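Cytochrome c, putative (Geobacter sulfurreducens, PDB 2CZS) binds two c-type haems, each with its iron held between two histidines, and probably serves in electron transport. Local coordinates at residues K10-D14 with T15-R19. Numbering follows the deposited sequence.
Sequences KVPLD and TNHKR. With HEM (protoporphyrin IX containing Fe), chain F.
H17 reaches back over the preceding turn to D14. Its CB lies against P12 O and V11 CG1, a methyl that also packs on H17 CD2. With chi1 at -60°, CG sits beside the backbone N, which points the ring at the haem, with P12 over one face and D14 at the ND1 edge. H17 ND1 donates to D14 OD2 at 2.7 Å, a nearly straight bond (169°) that lies close to the ring plane and meets the carboxylate on its syn side. P12 CD rests 4.0 Å from the centroid of the H17 ring, a CH-pi contact for which proline suits: its rigid ring presents CD to the imidazole face while CD also lies near porphyrin atom C1A. At the tip, H17 NE2 binds the haem FE at 2.0 Å, and H41 supplies the other axial ligand: this is the bis-histidine ligation of a multihaem c-type cytochrome. The carboxylate acts as second shell, probably helping to fix the rotation of the imidazole and making it a stronger electron donor to the iron. With an alanine in place of D14, ND1 would probably be left without its acceptor and the ring freer to turn about its bond to iron. D14 OD1 meanwhile lies 2.7 Å from the propionate oxygen O2D of the haem. H17, the N-cap residue of helix 18-25, donates its N to D14 O at 3.1 Å, and K18 N adds a weak bond to that same oxygen.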
loop_
_atom_site.group_PDB
_atom_site.type_symbol
_atom_site.label_atom_id
_atom_site.label_comp_id
_atom_site.label_asym_id
_atom_site.label_seq_id
_atom_site.Cartn_x
_atom_site.Cartn_y
_atom_site.Cartn_z
ATOM N N LYS A 10 5.340 -7.851 -2.300
ATOM C CA LYS A 10 5.831 -6.502 -2.514
ATOM C C LYS A 10 4.868 -5.740 -3.399
ATOM O O LYS A 10 3.990 -6.320 -4.033
ATOM C CB LYS A 10 7.228 -6.537 -3.133
ATOM C CG LYS A 10 8.302 -6.862 -2.108
ATOM C CD LYS A 10 9.622 -7.197 -2.748
ATOM C CE LYS A 10 10.695 -7.303 -1.682
ATOM N NZ LYS A 10 10.492 -8.495 -0.809
ATOM N N VAL A 11 5.012 -4.413 -3.407
ATOM C CA VAL A 11 4.189 -3.585 -4.265
ATOM C C VAL A 11 4.531 -3.847 -5.735
ATOM O O VAL A 11 5.681 -3.721 -6.108
ATOM C CB VAL A 11 4.388 -2.061 -3.921
ATOM C CG1 VAL A 11 3.521 -1.178 -4.811
ATOM C CG2 VAL A 11 4.085 -1.783 -2.451
ATOM N N PRO A 12 3.537 -4.231 -6.563
ATOM C CA PRO A 12 3.847 -4.447 -7.991
ATOM C C PRO A 12 4.492 -3.240 -8.667
ATOM O O PRO A 12 4.065 -2.110 -8.435
ATOM C CB PRO A 12 2.469 -4.723 -8.608
ATOM C CG PRO A 12 1.707 -5.288 -7.520
ATOM C CD PRO A 12 2.127 -4.537 -6.282
ATOM N N LEU A 13 5.529 -3.466 -9.482
ATOM C CA LEU A 13 6.047 -2.389 -10.313
ATOM C C LEU A 13 5.328 -2.441 -11.626
ATOM O O LEU A 13 5.745 -3.139 -12.581
ATOM C CB LEU A 13 7.562 -2.433 -10.522
ATOM C CG LEU A 13 8.107 -1.265 -11.378
ATOM C CD1 LEU A 13 7.760 0.144 -10.800
ATOM C CD2 LEU A 13 9.630 -1.403 -11.710
ATOM N N ASP A 14 4.217 -1.721 -11.659
ATOM C CA ASP A 14 3.339 -1.724 -12.833
ATOM C C ASP A 14 2.663 -0.383 -12.948
ATOM O O ASP A 14 2.939 0.497 -12.145
ATOM C CB ASP A 14 2.333 -2.886 -12.779
ATOM C CG ASP A 14 1.383 -2.819 -11.590
ATOM O OD1 ASP A 14 0.690 -3.832 -11.372
ATOM O OD2 ASP A 14 1.305 -1.775 -10.916
ATOM N N THR A 15 1.827 -0.185 -13.969
ATOM C CA THR A 15 1.206 1.124 -14.176
ATOM C C THR A 15 0.366 1.588 -12.967
ATOM O O THR A 15 0.326 2.771 -12.656
ATOM C CB THR A 15 0.356 1.192 -15.483
ATOM O OG1 THR A 15 1.037 0.494 -16.527
ATOM C CG2 THR A 15 0.151 2.650 -15.928
ATOM N N ASN A 16 -0.279 0.644 -12.287
ATOM C CA ASN A 16 -1.073 0.964 -11.112
ATOM C C ASN A 16 -0.320 1.468 -9.897
ATOM O O ASN A 16 -0.924 2.095 -9.028
ATOM C CB ASN A 16 -1.945 -0.221 -10.712
ATOM C CG ASN A 16 -3.213 -0.287 -11.512
ATOM O OD1 ASN A 16 -3.655 0.718 -12.077
ATOM N ND2 ASN A 16 -3.801 -1.460 -11.571
ATOM N N HIS A 17 0.983 1.202 -9.828
ATOM C CA HIS A 17 1.747 1.567 -8.629
ATOM C C HIS A 17 2.957 2.413 -8.909
ATOM O O HIS A 17 3.653 2.827 -7.965
ATOM C CB HIS A 17 2.161 0.296 -7.925
ATOM C CG HIS A 17 1.003 -0.546 -7.515
ATOM N ND1 HIS A 17 0.451 -1.514 -8.329
ATOM C CD2 HIS A 17 0.289 -0.558 -6.369
ATOM C CE1 HIS A 17 -0.543 -2.105 -7.688
ATOM N NE2 HIS A 17 -0.673 -1.538 -6.499
ATOM N N LYS A 18 3.231 2.651 -10.188
ATOM C CA LYS A 18 4.402 3.460 -10.547
ATOM C C LYS A 18 4.470 4.796 -9.819
ATOM O O LYS A 18 5.560 5.201 -9.389
ATOM C CB LYS A 18 4.516 3.655 -12.076
ATOM C CG LYS A 18 5.690 4.559 -12.511
ATOM C CD LYS A 18 5.996 4.441 -14.003
ATOM C CE LYS A 18 5.057 5.265 -14.829
ATOM N NZ LYS A 18 5.209 4.910 -16.260
ATOM N N ARG A 19 3.347 5.505 -9.703
ATOM C CA ARG A 19 3.372 6.841 -9.091
ATOM C C ARG A 19 3.828 6.783 -7.645
ATOM O O ARG A 19 4.445 7.713 -7.169
ATOM C CB ARG A 19 2.044 7.580 -9.233
ATOM C CG ARG A 19 0.919 7.061 -8.364
ATOM C CD ARG A 19 -0.376 7.807 -8.682
ATOM N NE ARG A 19 -1.361 7.754 -7.600
ATOM C CZ ARG A 19 -1.511 8.699 -6.670
ATOM N NH1 ARG A 19 -0.728 9.775 -6.669
ATOM N NH2 ARG A 19 -2.445 8.568 -5.737
HETATM C CHA HEM F . -2.124 -5.344 -5.972
HETATM C CHB HEM F . -0.011 -2.718 -2.566
HETATM C CHC HEM F . -2.027 1.282 -4.402
HETATM C CHD HEM F . -4.345 -1.384 -7.675
HETATM C C1A HEM F . -1.388 -4.992 -4.890
HETATM C C2A HEM F . -0.690 -5.926 -4.053
HETATM C C3A HEM F . -0.111 -5.187 -3.101
HETATM C C4A HEM F . -0.432 -3.792 -3.332
HETATM C CMA HEM F . 0.770 -5.672 -1.938
HETATM C CAA HEM F . -0.690 -7.469 -4.238
HETATM C CBA HEM F . 0.328 -7.887 -5.281
HETATM C CGA HEM F . 0.456 -9.386 -5.398
HETATM O O1A HEM F . -0.499 -10.163 -5.112
HETATM O O2A HEM F . 1.581 -9.790 -5.776
HETATM C C1B HEM F . -0.346 -1.408 -2.782
HETATM C C2B HEM F . 0.111 -0.297 -1.986
HETATM C C3B HEM F . -0.429 0.834 -2.497
HETATM C C4B HEM F . -1.270 0.468 -3.622
HETATM C CMB HEM F . 1.068 -0.487 -0.782
HETATM C CAB HEM F . -0.209 2.288 -2.027
HETATM C CBB HEM F . 1.072 2.785 -1.981
HETATM C C1C HEM F . -2.889 0.863 -5.396
HETATM C C2C HEM F . -3.779 1.779 -6.114
HETATM C C3C HEM F . -4.421 1.022 -7.044
HETATM C C4C HEM F . -3.936 -0.325 -6.910
HETATM C CMC HEM F . -3.959 3.279 -5.819
HETATM C CAC HEM F . -5.470 1.465 -8.091
HETATM C CBC HEM F . -5.061 2.237 -9.106
HETATM C C1D HEM F . -3.925 -2.679 -7.576
HETATM C C2D HEM F . -4.287 -3.794 -8.435
HETATM C C3D HEM F . -3.616 -5.025 -7.883
HETATM C C4D HEM F . -2.890 -4.542 -6.741
HETATM C CMD HEM F . -5.194 -3.774 -9.678
HETATM C CAD HEM F . -3.660 -6.459 -8.470
HETATM C CBD HEM F . -2.294 -6.905 -8.989
HETATM C CGD HEM F . -1.756 -5.892 -9.952
HETATM O O1D HEM F . -2.227 -5.895 -11.113
HETATM O O2D HEM F . -0.870 -5.086 -9.566
HETATM N NA HEM F . -1.242 -3.715 -4.438
HETATM N NB HEM F . -1.201 -0.902 -3.767
HETATM N NC HEM F . -3.003 -0.400 -5.894
HETATM N ND HEM F . -3.117 -3.174 -6.579
HETATM FE FE HEM F . -2.118 -2.021 -5.154
#